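Local coordinates for transcriptional regulator, IclR family (Alicyclobacillus acidocaldarius subsp. acidocaldarius, PDB 5TJJ), which probably acts as a DNA-binding transcription factor, joining a helix-turn-helix domain to a C-terminal effector-type domain of the GAF clan, at residues Gln137-Tyr142 against Glu199-Ile204; Ala194-Glu199 against Ile204-Val209. One frame throughout, in Å; residues are numbered along the deposited sequence.

Interaction 1: Gln137-Tyr142 against Glu199-Ile204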
loop_
_atom_site.group_PDB
_atom_site.type_symbol
_atom_site.label_atom_id
_atom_site.label_comp_id
_atom_site.label_asym_id
_atom_site.label_seq_id
_atom_site.Cartn_x
_atom_site.Cartn_y
_atom_site.Cartn_z
ATOM N N GLN A 137 8.799 3.310 26.257
ATOM C CA GLN A 137 10.091 3.684 26.803
ATOM C C GLN A 137 11.011 4.195 25.701
ATOM O O GLN A 137 11.136 3.566 24.646
ATOM C CB GLN A 137 10.761 2.521 27.525
ATOM C CG GLN A 137 11.785 2.982 28.565
ATOM C CD GLN A 137 12.521 1.832 29.252
ATOM O OE1 GLN A 137 12.280 0.646 28.975
ATOM N NE2 GLN A 137 13.433 2.180 30.153
ATOM N N GLN A 138 11.642 5.331 25.974
ATOM C CA GLN A 138 12.570 5.964 25.075
ATOM C C GLN A 138 13.985 5.792 25.577
ATOM O O GLN A 138 14.218 5.726 26.780
ATOM C CB GLN A 138 12.281 7.449 24.948
ATOM C CG GLN A 138 10.835 7.800 24.640
ATOM C CD GLN A 138 10.664 9.266 24.280
ATOM O OE1 GLN A 138 11.549 9.886 23.681
ATOM N NE2 GLN A 138 9.533 9.825 24.643
ATOM N N PHE A 139 14.921 5.737 24.637
ATOM C CA PHE A 139 16.337 5.548 24.921
ATOM C C PHE A 139 17.174 6.436 24.008
ATOM O O PHE A 139 16.692 6.890 22.968
ATOM C CB PHE A 139 16.753 4.121 24.602
ATOM C CG PHE A 139 15.915 3.084 25.255
ATOM C CD1 PHE A 139 16.224 2.627 26.514
ATOM C CD2 PHE A 139 14.825 2.542 24.589
ATOM C CE1 PHE A 139 15.458 1.646 27.121
ATOM C CE2 PHE A 139 14.060 1.557 25.177
ATOM C CZ PHE A 139 14.373 1.107 26.449
ATOM N N PRO A 140 18.444 6.651 24.376
ATOM C CA PRO A 140 19.328 7.315 23.435
ATOM C C PRO A 140 19.624 6.406 22.247
ATOM O O PRO A 140 19.696 5.172 22.401
ATOM C CB PRO A 140 20.594 7.552 24.252
ATOM C CG PRO A 140 20.591 6.425 25.222
ATOM C CD PRO A 140 19.150 6.287 25.620
ATOM N N VAL A 141 19.772 7.037 21.084
ATOM C CA VAL A 141 20.063 6.368 19.827
ATOM C C VAL A 141 21.354 5.538 19.823
ATOM O O VAL A 141 21.457 4.621 19.018
ATOM C CB VAL A 141 20.089 7.367 18.630
ATOM C CG1 VAL A 141 21.284 8.338 18.721
ATOM C CG2 VAL A 141 20.056 6.626 17.281
ATOM N N TYR A 142 22.316 5.841 20.694
ATOM C CA TYR A 142 23.537 5.020 20.834
ATOM C C TYR A 142 23.451 3.777 21.741
ATOM O O TYR A 142 24.402 2.967 21.786
ATOM C CB TYR A 142 24.733 5.881 21.294
ATOM C CG TYR A 142 24.534 6.714 22.551
ATOM C CD1 TYR A 142 24.634 6.135 23.811
ATOM C CD2 TYR A 142 24.285 8.095 22.471
ATOM C CE1 TYR A 142 24.460 6.895 24.968
ATOM C CE2 TYR A 142 24.110 8.862 23.622
ATOM C CZ TYR A 142 24.204 8.258 24.870
ATOM O OH TYR A 142 24.039 8.987 26.028
ATOM N N GLU A 199 24.610 -3.919 28.323
ATOM C CA GLU A 199 25.018 -2.535 28.056
ATOM C C GLU A 199 24.022 -1.524 28.597
ATOM O O GLU A 199 24.436 -0.470 29.056
ATOM C CB GLU A 199 25.309 -2.313 26.577
ATOM C CG GLU A 199 26.619 -2.971 26.145
ATOM C CD GLU A 199 26.897 -2.871 24.645
ATOM O OE1 GLU A 199 26.709 -1.775 24.048
ATOM O OE2 GLU A 199 27.318 -3.892 24.046
ATOM N N LEU A 200 22.730 -1.837 28.587
ATOM C CA LEU A 200 21.747 -1.020 29.330
ATOM C C LEU A 200 21.274 -1.628 30.645
ATOM O O LEU A 200 21.074 -0.904 31.603
ATOM C CB LEU A 200 20.505 -0.733 28.494
ATOM C CG LEU A 200 20.680 0.220 27.328
ATOM C CD1 LEU A 200 19.313 0.402 26.688
ATOM C CD2 LEU A 200 21.291 1.558 27.720
ATOM N N TRP A 201 21.048 -2.939 30.679
ATOM C CA TRP A 201 20.498 -3.595 31.867
ATOM C C TRP A 201 21.410 -4.723 32.292
ATOM O O TRP A 201 21.686 -5.608 31.501
ATOM C CB TRP A 201 19.135 -4.175 31.542
ATOM C CG TRP A 201 18.119 -3.168 31.195
ATOM C CD1 TRP A 201 17.598 -2.239 32.021
ATOM C CD2 TRP A 201 17.477 -3.001 29.937
ATOM N NE1 TRP A 201 16.682 -1.481 31.356
ATOM C CE2 TRP A 201 16.578 -1.935 30.072
ATOM C CE3 TRP A 201 17.579 -3.643 28.700
ATOM C CZ2 TRP A 201 15.760 -1.501 29.030
ATOM C CZ3 TRP A 201 16.767 -3.203 27.642
ATOM C CH2 TRP A 201 15.864 -2.148 27.826
ATOM N N PRO A 202 21.874 -4.714 33.548
ATOM C CA PRO A 202 22.671 -5.869 33.966
ATOM C C PRO A 202 21.867 -7.158 33.773
ATOM O O PRO A 202 20.669 -7.161 34.037
ATOM C CB PRO A 202 22.943 -5.612 35.437
ATOM C CG PRO A 202 22.594 -4.197 35.674
ATOM C CD PRO A 202 21.558 -3.828 34.668
ATOM N N GLY A 203 22.515 -8.188 33.229
ATOM C CA GLY A 203 21.887 -9.499 32.996
ATOM C C GLY A 203 21.143 -9.710 31.693
ATOM O O GLY A 203 20.776 -10.839 31.388
ATOM N N ILE A 204 20.949 -8.647 30.908
ATOM C CA ILE A 204 20.117 -8.699 29.713
ATOM C C ILE A 204 20.955 -8.558 28.439
ATOM O O ILE A 204 21.735 -7.624 28.299
ATOM C CB ILE A 204 19.063 -7.592 29.743
ATOM C CG1 ILE A 204 18.201 -7.716 30.990
ATOM C CG2 ILE A 204 18.208 -7.588 28.461
ATOM C CD1 ILE A 204 17.328 -8.936 31.016
#

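Interaction 2: Ala194-Glu199 against Ile204-Val209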
loop_
_atom_site.group_PDB
_atom_site.type_symbol
_atom_site.label_atom_id
_atom_site.label_comp_id
_atom_site.label_asym_id
_atom_site.label_seq_id
_atom_site.Cartn_x
_atom_site.Cartn_y
_atom_site.Cartn_z
ATOM N N ALA A 194 23.651 -6.459 15.352
ATOM C CA ALA A 194 24.458 -6.084 16.554
ATOM C C ALA A 194 24.102 -6.949 17.727
ATOM O O ALA A 194 23.022 -7.506 17.760
ATOM C CB ALA A 194 24.259 -4.623 16.937
ATOM N N VAL A 195 25.018 -7.079 18.677
ATOM C CA VAL A 195 24.789 -7.848 19.888
ATOM C C VAL A 195 25.343 -7.041 21.042
ATOM O O VAL A 195 26.421 -6.506 20.942
ATOM C CB VAL A 195 25.473 -9.230 19.842
ATOM C CG1 VAL A 195 25.230 -10.026 21.125
ATOM C CG2 VAL A 195 24.982 -10.027 18.640
ATOM N N SER A 196 24.603 -6.961 22.137
ATOM C CA SER A 196 25.062 -6.281 23.325
ATOM C C SER A 196 24.794 -7.180 24.509
ATOM O O SER A 196 23.783 -7.889 24.523
ATOM C CB SER A 196 24.352 -4.936 23.490
ATOM O OG SER A 196 22.971 -5.066 23.766
ATOM N N HIS A 197 25.706 -7.159 25.483
ATOM C CA HIS A 197 25.613 -7.974 26.707
ATOM C C HIS A 197 25.685 -7.065 27.926
ATOM O O HIS A 197 26.753 -6.661 28.375
ATOM C CB HIS A 197 26.742 -9.015 26.780
ATOM C CG HIS A 197 26.716 -10.027 25.673
ATOM N ND1 HIS A 197 25.657 -10.890 25.471
ATOM C CD2 HIS A 197 27.635 -10.326 24.720
ATOM C CE1 HIS A 197 25.918 -11.663 24.435
ATOM N NE2 HIS A 197 27.114 -11.347 23.965
ATOM N N GLY A 198 24.527 -6.741 28.458
ATOM C CA GLY A 198 24.445 -5.945 29.653
ATOM C C GLY A 198 24.873 -4.511 29.484
ATOM O O GLY A 198 25.397 -3.935 30.419
ATOM N N GLU A 199 24.610 -3.919 28.323
ATOM C CA GLU A 199 25.018 -2.535 28.056
ATOM C C GLU A 199 24.022 -1.524 28.597
ATOM O O GLU A 199 24.436 -0.470 29.056
ATOM C CB GLU A 199 25.309 -2.313 26.577
ATOM C CG GLU A 199 26.619 -2.971 26.145
ATOM C CD GLU A 199 26.897 -2.871 24.645
ATOM O OE1 GLU A 199 26.709 -1.775 24.048
ATOM O OE2 GLU A 199 27.318 -3.892 24.046
ATOM N N ILE A 204 20.949 -8.647 30.908
ATOM C CA ILE A 204 20.117 -8.699 29.713
ATOM C C ILE A 204 20.955 -8.558 28.439
ATOM O O ILE A 204 21.735 -7.624 28.299
ATOM C CB ILE A 204 19.063 -7.592 29.743
ATOM C CG1 ILE A 204 18.201 -7.716 30.990
ATOM C CG2 ILE A 204 18.208 -7.588 28.461
ATOM C CD1 ILE A 204 17.328 -8.936 31.016
ATOM N N SER A 205 20.781 -9.499 27.517
ATOM C CA SER A 205 21.421 -9.399 26.214
ATOM C C SER A 205 20.421 -9.032 25.117
ATOM O O SER A 205 19.215 -9.191 25.261
ATOM C CB SER A 205 22.151 -10.688 25.872
ATOM O OG SER A 205 23.071 -11.024 26.912
ATOM N N ALA A 206 20.961 -8.477 24.041
ATOM C CA ALA A 206 20.173 -7.986 22.898
ATOM C C ALA A 206 20.857 -8.349 21.584
ATOM O O ALA A 206 22.059 -8.270 21.462
ATOM C CB ALA A 206 19.951 -6.489 22.998
ATOM N N VAL A 207 20.051 -8.773 20.633
ATOM C CA VAL A 207 20.426 -9.020 19.256
ATOM C C VAL A 207 19.455 -8.185 18.429
ATOM O O VAL A 207 18.233 -8.254 18.651
ATOM C CB VAL A 207 20.207 -10.490 18.916
ATOM C CG1 VAL A 207 20.640 -10.777 17.492
ATOM C CG2 VAL A 207 20.930 -11.371 19.925
ATOM N N ALA A 208 19.994 -7.431 17.468
ATOM C CA ALA A 208 19.233 -6.464 16.729
ATOM C C ALA A 208 19.607 -6.430 15.262
ATOM O O ALA A 208 20.736 -6.665 14.881
ATOM C CB ALA A 208 19.454 -5.107 17.333
ATOM N N VAL A 209 18.642 -6.081 14.440
ATOM C CA VAL A 209 18.825 -6.027 13.013
ATOM C C VAL A 209 18.052 -4.835 12.500
ATOM O O VAL A 209 16.944 -4.584 12.968
ATOM C CB VAL A 209 18.305 -7.321 12.357
ATOM C CG1 VAL A 209 18.338 -7.235 10.823
ATOM C CG2 VAL A 209 19.166 -8.464 12.804
HETATM O O HOH W 1 21.822 -4.424 27.029
#

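Interaction 1: Gln137-Tyr142 against Glu199-Ile204
Trp201, whose indole meets Phe139 and Gln137, accepts a backbone hydrogen bond from Ile204 N to Trp201 O at 3.2 Å, which closes a type II turn with Pro202 and Gly203 at its corners. The contact across to Gln137-Tyr142, by comparison, is almost wholly apolar. Phe139 leads it: with CG beside the backbone N and anti to the carbonyl carbon (chi1 -53°), the ring reaches out from the strand toward the loop. Its CE1 lies 3.7 Å from Trp201 CZ2, and Phe139 CZ comes within 3.8 Å of Trp201 CH2. The two rings are turned nearly perpendicular, 85° between planes, and meet obliquely through these carbons. Leu200 brings one methyl obliquely to the same ring, Leu200 CD1 standing 3.8 Å from Phe139 CD1, while its CB lies above one face of the Trp201 indole, toward the rim. Gln137, extended beyond CG, slides past Trp201 and brings OE1 to the indole rim, 4.1 Å from CZ2 and near the ring plane. Cutting Phe139 back to an alanine would probably open a gap between strand and loop, leaving Leu200 CD1 and the six-membered ring of Trp201 without their shared partner. Phe139 also meets the rings of Tyr118, on strand 115-122, and Phe146, on helix 144-151; Leu200 rests on that helix too. Within what is probably the GAF-clan C-terminal domain of IclR regulators, the hairpin loop that follows strand 194-197, one outer strand of the six-stranded antiparallel sheet, is thus packed against strand 138-140, the outer strand at the opposite end.

Interaction 2: Ala194-Glu199 against Ile204-Val209
The imidazole of His197 meets Ser205 at its edge: Ser205 OG lies in the ring plane, 3.0 Å from His197 ND1, in a nearly straight hydrogen bond (173°) whose donor may be either atom. Ser205 OG is also bonded to Thr228 OG1, so the hydroxyl ties the histidine to the residue just beyond strand 218-227. In His197, chi1 (-63°) sets CG beside the backbone N, and the ring rotation (chi2 -61°) turns ND1 to that hydroxyl. Beneath these side chains runs a regular antiparallel ladder. Ala194 pairs with Ala208 and Ser196 with Ala206 through reciprocal bonds, Ser196 N to Ala206 O being 2.9 Å; Val195 with Val207 and His197 with Ser205 are the non-hydrogen-bonded pairs. Gly198, at positive phi, adds a further bond from its N to Ile204 O. Small residues occupy the sheet face of Ala194, Ser196, Ala206 and Ala208, where Ser196 OG sits 3.4 Å from Ala206 CB and is weakly hydrogen-bonded to Ala145 N. Helix 144-151 packs on this face, touching Ser196 and Ala208, whereas Val207 on the reverse face meets helix 233-253. Within this chain the hairpin forms one border of the sheet, strand 194-197 outermost and strand 204-212 hydrogen-bonded to strand 218-227.

Both contacts involve the hairpin of strands 194-197 and 204-212 and reach the same sheet, sharing Glu199 and Ile204, but only interaction 2 lies wholly within that hairpin. Interaction 2 is the buried one, a backbone ladder that builds the edge of the sheet. Interaction 1 is smaller and only partly buried; it fastens the loop of the hairpin to a strand at the far end of the sheet, 57 residues away in sequence, by aromatic and aliphatic side chains. Helix 144-151 borders both, against the aromatic cluster in one and against Ser196 and Ala208 in the other. Glu199 OE1, at the junction, forms a salt bridge with Arg148 of the same helix.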